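Long-range contacts in 5'-Methylthioadenosine Nucleosidase (Arabidopsis thaliana, PDB 2H8G), which belongs to the phosphorylase superfamily of alpha/beta proteins, is built round a mixed beta sheet flanked by helices, and holds adenine in a pocket: residues R24-V29 against K107-I112; H69-I74 against F258-N263. One frame throughout, in Å; residues are numbered along the deposited sequence.

How the contacts relate
Both contacts reach the same mixed sheet and lie close together, their centres about 8 Å apart. Contact 1 is mostly buried and joins the parallel strands 28-32 and 110-119 at their starts, where an aspartate grips backbone amides beside branched aliphatic side chains. Contact 2 is only partly buried: the turn leading into strand 72-78 meets the end of helix 233-259 through one asparagine and a small leucine-isoleucine patch. Residues 24-29 tie them together, through probable backbone hydrogen bonds from I26 N to R262 O (2.9 Å) and from R73 N to S27 O (2.8 Å), and through I26, whose side chain packs on I259.

Contact 1 of 2, residues R24-V29 against K107-I112; sequences RPISSV and KPDIII
S28 and P108 bring the two backbones nearest, CA to CA 5.0 Å, and the touching parts, 26-29 and 107-112, run 73° apart as they enter parallel strands 28-32 and 110-119. One backbone hydrogen bond joins them here, from D109 N to S28 O (3.0 Å). The rest of the polar work falls to D109, whose CB is directed at 24-29. Its OD2 accepts fairly straight bonds from two successive amides, S27 N at 2.7 Å and S28 N at 2.8 Å. Both amides arrive on the anti side and tilted from the carboxylate plane, S27 N by 34°. The hydroxyl S27 OG (3.1 Å) comes instead to the syn lone pair. A chi1 of 64° places this hydroxyl between S27's own N and carbonyl carbon, and from there it can reach the same oxygen as its amide. Serine suits positions 27 and 28 because it is small enough to let a carboxylate come up to the backbone; S28 OG fits closely over P108 CA (3.2 Å). The I26 methyl CG2 lies against D109 OD2 and CB, bordering this polar cluster.

Beyond it the contact turns apolar. V29 and I110 lie side by side, CG2 to CG2 at 3.8 Å, while V29 CG1 also meets I112 CD1 at 3.8 Å. These beta-branched residues suit extended strands whose faces are buried; I112 packs further on V255 of helix 233-259, and I110 on V218 of strand 217-226. K107, the first residue after helix 92-106, has a positive phi, and P108 follows it on the way into the strand.

Three donors gathered on one oxygen would be expected to favour the ionised form of D109, which probably helps to hold 24-29 on its path into the sheet.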
loop_
_atom_site.group_PDB
_atom_site.type_symbol
_atom_site.label_atom_id
_atom_site.label_comp_id
_atom_site.label_asym_id
_atom_site.label_seq_id
_atom_site.Cartn_x
_atom_site.Cartn_y
_atom_site.Cartn_z
ATOM N N ARG A 24 14.588 25.177 14.057
ATOM C CA ARG A 24 15.202 24.692 15.286
ATOM C C ARG A 24 15.763 23.287 15.114
ATOM O O ARG A 24 15.502 22.620 14.111
ATOM C CB ARG A 24 14.163 24.687 16.414
ATOM C CG ARG A 24 13.390 25.990 16.553
ATOM C CD ARG A 24 12.352 25.909 17.662
ATOM N NE ARG A 24 11.644 27.176 17.827
ATOM C CZ ARG A 24 10.775 27.676 16.955
ATOM N NH1 ARG A 24 10.191 28.840 17.197
ATOM N NH2 ARG A 24 10.472 27.008 15.850
ATOM N N PRO A 25 16.552 22.820 16.094
ATOM C CA PRO A 25 17.135 21.479 16.019
ATOM C C PRO A 25 16.056 20.399 15.968
ATOM O O PRO A 25 14.969 20.565 16.522
ATOM C CB PRO A 25 17.963 21.390 17.299
ATOM C CG PRO A 25 18.364 22.813 17.540
ATOM C CD PRO A 25 17.083 23.554 17.257
ATOM N N ILE A 26 16.365 19.299 15.291
ATOM C CA ILE A 26 15.448 18.175 15.183
ATOM C C ILE A 26 15.089 17.744 16.599
ATOM O O ILE A 26 15.962 17.664 17.464
ATOM C CB ILE A 26 16.121 17.002 14.442
ATOM C CG1 ILE A 26 16.399 17.410 12.994
ATOM C CG2 ILE A 26 15.245 15.761 14.512
ATOM C CD1 ILE A 26 17.275 16.438 12.240
ATOM N N SER A 27 13.812 17.471 16.844
ATOM C CA SER A 27 13.383 17.069 18.178
ATOM C C SER A 27 12.746 15.688 18.234
ATOM O O SER A 27 12.723 15.056 19.290
ATOM C CB SER A 27 12.407 18.100 18.752
ATOM O OG SER A 27 11.217 18.160 17.986
ATOM N N SER A 28 12.230 15.212 17.103
ATOM C CA SER A 28 11.596 13.903 17.074
ATOM C C SER A 28 11.917 13.136 15.800
ATOM O O SER A 28 11.943 13.703 14.708
ATOM C CB SER A 28 10.078 14.041 17.213
ATOM O OG SER A 28 9.513 14.698 16.090
ATOM N N VAL A 29 12.156 11.841 15.958
ATOM C CA VAL A 29 12.472 10.969 14.837
ATOM C C VAL A 29 11.605 9.727 14.927
ATOM O O VAL A 29 11.398 9.188 16.012
ATOM C CB VAL A 29 13.946 10.515 14.873
ATOM C CG1 VAL A 29 14.241 9.601 13.687
ATOM C CG2 VAL A 29 14.866 11.726 14.871
ATOM N N LYS A 107 3.888 13.383 14.406
ATOM C CA LYS A 107 4.444 14.593 13.801
ATOM C C LYS A 107 5.968 14.675 13.917
ATOM O O LYS A 107 6.520 15.624 14.479
ATOM C CB LYS A 107 3.795 15.822 14.445
ATOM C CG LYS A 107 2.275 15.718 14.495
ATOM C CD LYS A 107 1.637 16.913 15.176
ATOM C CE LYS A 107 0.171 16.641 15.483
ATOM N NZ LYS A 107 0.016 15.551 16.491
ATOM N N PRO A 108 6.673 13.678 13.366
ATOM C CA PRO A 108 8.137 13.635 13.408
ATOM C C PRO A 108 8.779 14.687 12.508
ATOM O O PRO A 108 8.146 15.205 11.588
ATOM C CB PRO A 108 8.443 12.215 12.938
ATOM C CG PRO A 108 7.375 11.982 11.929
ATOM C CD PRO A 108 6.136 12.524 12.623
ATOM N N ASP A 109 10.039 15.008 12.785
ATOM C CA ASP A 109 10.763 15.975 11.975
ATOM C C ASP A 109 11.359 15.243 10.782
ATOM O O ASP A 109 11.544 15.815 9.711
ATOM C CB ASP A 109 11.896 16.618 12.778
ATOM C CG ASP A 109 11.393 17.390 13.978
ATOM O OD1 ASP A 109 10.555 18.295 13.793
ATOM O OD2 ASP A 109 11.840 17.094 15.107
ATOM N N ILE A 110 11.651 13.964 10.982
ATOM C CA ILE A 110 12.252 13.143 9.943
ATOM C C ILE A 110 11.906 11.682 10.176
ATOM O O ILE A 110 11.735 11.248 11.317
ATOM C CB ILE A 110 13.791 13.335 9.942
ATOM C CG1 ILE A 110 14.438 12.543 8.801
ATOM C CG2 ILE A 110 14.362 12.924 11.289
ATOM C CD1 ILE A 110 15.882 12.967 8.522
ATOM N N ILE A 111 11.788 10.926 9.087
ATOM C CA ILE A 111 11.466 9.508 9.166
ATOM C C ILE A 111 12.661 8.702 8.686
ATOM O O ILE A 111 13.322 9.081 7.727
ATOM C CB ILE A 111 10.271 9.157 8.255
ATOM C CG1 ILE A 111 9.017 9.885 8.732
ATOM C CG2 ILE A 111 10.047 7.648 8.243
ATOM C CD1 ILE A 111 7.901 9.882 7.720
ATOM N N ILE A 112 12.948 7.601 9.367
ATOM C CA ILE A 112 14.040 6.734 8.952
ATOM C C ILE A 112 13.451 5.351 8.731
ATOM O O ILE A 112 12.917 4.749 9.659
ATOM C CB ILE A 112 15.146 6.596 10.026
ATOM C CG1 ILE A 112 15.744 7.965 10.357
ATOM C CG2 ILE A 112 16.235 5.647 9.516
ATOM C CD1 ILE A 112 16.790 7.920 11.457
#

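Contact 2 of 2, residues H69-I74 against F258-N263; sequences HKDLRI and FINGRN
Apolar packing of L72 on I259, at the end of the helix, and on N260 just after it makes the inner side of this contact. L72 CD1 rests against I259 CG2 at 3.9 Å and against N260 CA at 3.5 Å, and the L72 and N260 side chains run antiparallel past one another. A leucine suits this buried place, since its branched end can cover both the end of the helix and the base of the asparagine side chain.

Polar and mixed contacts lie nearer the surface and centre on N260. This residue swings its CG opposite its backbone N (chi1 -179°), which carries the amide group to the turn 69-72, close to the backbone at D71. Its CG lies 3.6 Å from K70 CB, and the extended K70 chain passes across N260 at a slant, CD to N260 CG at 3.7 Å. The D71 side chain crosses that of N260 at about a right angle, with carboxylate and amide planes 49° apart. A short side chain ending in a flat polar group fits the place between turn and helix end.

Two backbone turns frame the contact. The type II' turn from H69 to L72 is closed by L72 N to H69 O (2.9 Å), and H69 N to L72 O (3.0 Å) completes the first pair of a two-residue beta hairpin; the type II turn from I259 to R262 is closed by R262 N to I259 O (2.9 Å). G261 has a positive phi (82°), a conformation glycine takes readily at this position of a type II turn.

The first turn connects antiparallel strands 63-69 and 72-78, and the second leads away from helix 233-259. Within that helix N257 takes hydrogen bonds from H69 NE2 and K70 NZ, and I256 touches H69 and I74, joining this hairpin to the final helix.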
loop_
_atom_site.group_PDB
_atom_site.type_symbol
_atom_site.label_atom_id
_atom_site.label_comp_id
_atom_site.label_asym_id
_atom_site.label_seq_id
_atom_site.Cartn_x
_atom_site.Cartn_y
_atom_site.Cartn_z
ATOM N N HIS A 69 16.548 9.914 23.947
ATOM C CA HIS A 69 17.998 9.829 23.886
ATOM C C HIS A 69 18.516 11.246 23.710
ATOM O O HIS A 69 18.313 11.862 22.665
ATOM C CB HIS A 69 18.444 8.968 22.706
ATOM C CG HIS A 69 19.922 8.738 22.657
ATOM N ND1 HIS A 69 20.598 8.039 23.634
ATOM C CD2 HIS A 69 20.857 9.127 21.759
ATOM C CE1 HIS A 69 21.885 8.006 23.339
ATOM N NE2 HIS A 69 22.069 8.659 22.206
ATOM N N LYS A 70 19.178 11.762 24.740
ATOM C CA LYS A 70 19.714 13.115 24.707
ATOM C C LYS A 70 18.603 14.120 24.430
ATOM O O LYS A 70 17.630 14.195 25.178
ATOM C CB LYS A 70 20.808 13.229 23.642
ATOM C CG LYS A 70 22.010 12.334 23.907
ATOM C CD LYS A 70 23.047 12.442 22.804
ATOM C CE LYS A 70 24.203 11.483 23.046
ATOM N NZ LYS A 70 25.219 11.541 21.958
ATOM N N ASP A 71 18.741 14.882 23.352
ATOM C CA ASP A 71 17.746 15.888 23.003
ATOM C C ASP A 71 16.791 15.426 21.904
ATOM O O ASP A 71 16.168 16.248 21.231
ATOM C CB ASP A 71 18.443 17.178 22.559
ATOM C CG ASP A 71 19.474 17.659 23.565
ATOM O OD1 ASP A 71 20.532 17.005 23.698
ATOM O OD2 ASP A 71 19.226 18.689 24.227
ATOM N N LEU A 72 16.671 14.115 21.726
ATOM C CA LEU A 72 15.791 13.580 20.693
ATOM C C LEU A 72 14.749 12.595 21.198
ATOM O O LEU A 72 15.052 11.692 21.977
ATOM C CB LEU A 72 16.613 12.887 19.599
ATOM C CG LEU A 72 17.415 13.729 18.609
ATOM C CD1 LEU A 72 18.239 12.803 17.722
ATOM C CD2 LEU A 72 16.474 14.576 17.767
ATOM N N ARG A 73 13.513 12.779 20.745
ATOM C CA ARG A 73 12.435 11.872 21.093
ATOM C C ARG A 73 12.525 10.805 20.014
ATOM O O ARG A 73 12.547 11.127 18.827
ATOM C CB ARG A 73 11.078 12.575 21.011
ATOM C CG ARG A 73 10.829 13.590 22.113
ATOM C CD ARG A 73 9.476 14.266 21.937
ATOM N NE ARG A 73 9.106 15.070 23.100
ATOM C CZ ARG A 73 8.857 14.567 24.305
ATOM N NH1 ARG A 73 8.936 13.259 24.510
ATOM N NH2 ARG A 73 8.528 15.371 25.309
ATOM N N ILE A 74 12.604 9.545 20.418
ATOM C CA ILE A 74 12.708 8.462 19.451
ATOM C C ILE A 74 11.483 7.568 19.461
ATOM O O ILE A 74 11.099 7.031 20.498
ATOM C CB ILE A 74 13.946 7.585 19.719
ATOM C CG1 ILE A 74 15.206 8.451 19.722
ATOM C CG2 ILE A 74 14.052 6.496 18.655
ATOM C CD1 ILE A 74 16.468 7.686 20.038
ATOM N N PHE A 258 24.313 11.231 15.468
ATOM C CA PHE A 258 24.743 12.274 14.542
ATOM C C PHE A 258 23.654 13.338 14.427
ATOM O O PHE A 258 23.932 14.538 14.460
ATOM C CB PHE A 258 25.004 11.690 13.155
ATOM C CG PHE A 258 25.441 12.711 12.144
ATOM C CD1 PHE A 258 26.767 13.124 12.082
ATOM C CD2 PHE A 258 24.521 13.275 11.266
ATOM C CE1 PHE A 258 27.171 14.083 11.158
ATOM C CE2 PHE A 258 24.917 14.237 10.339
ATOM C CZ PHE A 258 26.245 14.640 10.285
ATOM N N ILE A 259 22.413 12.883 14.284
ATOM C CA ILE A 259 21.266 13.777 14.151
ATOM C C ILE A 259 21.035 14.649 15.382
ATOM O O ILE A 259 20.655 15.815 15.263
ATOM C CB ILE A 259 19.976 12.971 13.873
ATOM C CG1 ILE A 259 20.055 12.343 12.480
ATOM C CG2 ILE A 259 18.749 13.869 13.993
ATOM C CD1 ILE A 259 18.894 11.420 12.165
ATOM N N ASN A 260 21.266 14.082 16.560
ATOM C CA ASN A 260 21.058 14.809 17.805
ATOM C C ASN A 260 21.763 16.161 17.816
ATOM O O ASN A 260 22.937 16.265 17.471
ATOM C CB ASN A 260 21.526 13.958 18.989
ATOM C CG ASN A 260 21.326 14.652 20.326
ATOM O OD1 ASN A 260 22.232 15.311 20.840
ATOM N ND2 ASN A 260 20.130 14.519 20.888
ATOM N N GLY A 261 21.023 17.199 18.194
ATOM C CA GLY A 261 21.586 18.535 18.257
ATOM C C GLY A 261 21.643 19.274 16.933
ATOM O O GLY A 261 21.905 20.476 16.898
ATOM N N ARG A 262 21.400 18.562 15.837
ATOM C CA ARG A 262 21.438 19.174 14.515
ATOM C C ARG A 262 20.042 19.490 14.005
ATOM O O ARG A 262 19.058 18.894 14.446
ATOM C CB ARG A 262 22.111 18.235 13.509
ATOM C CG ARG A 262 23.596 18.003 13.714
ATOM C CD ARG A 262 24.105 16.958 12.726
ATOM N NE ARG A 262 25.523 16.666 12.910
ATOM C CZ ARG A 262 26.513 17.398 12.411
ATOM N NH1 ARG A 262 26.244 18.475 11.684
ATOM N NH2 ARG A 262 27.772 17.060 12.649
ATOM N N ASN A 263 19.957 20.440 13.082
ATOM C CA ASN A 263 18.678 20.774 12.476
ATOM C C ASN A 263 18.717 20.136 11.090
ATOM O O ASN A 263 19.782 19.741 10.621
ATOM C CB ASN A 263 18.474 22.289 12.380
ATOM C CG ASN A 263 19.640 22.999 11.740
ATOM O OD1 ASN A 263 20.073 22.644 10.645
ATOM N ND2 ASN A 263 20.154 24.017 12.420
#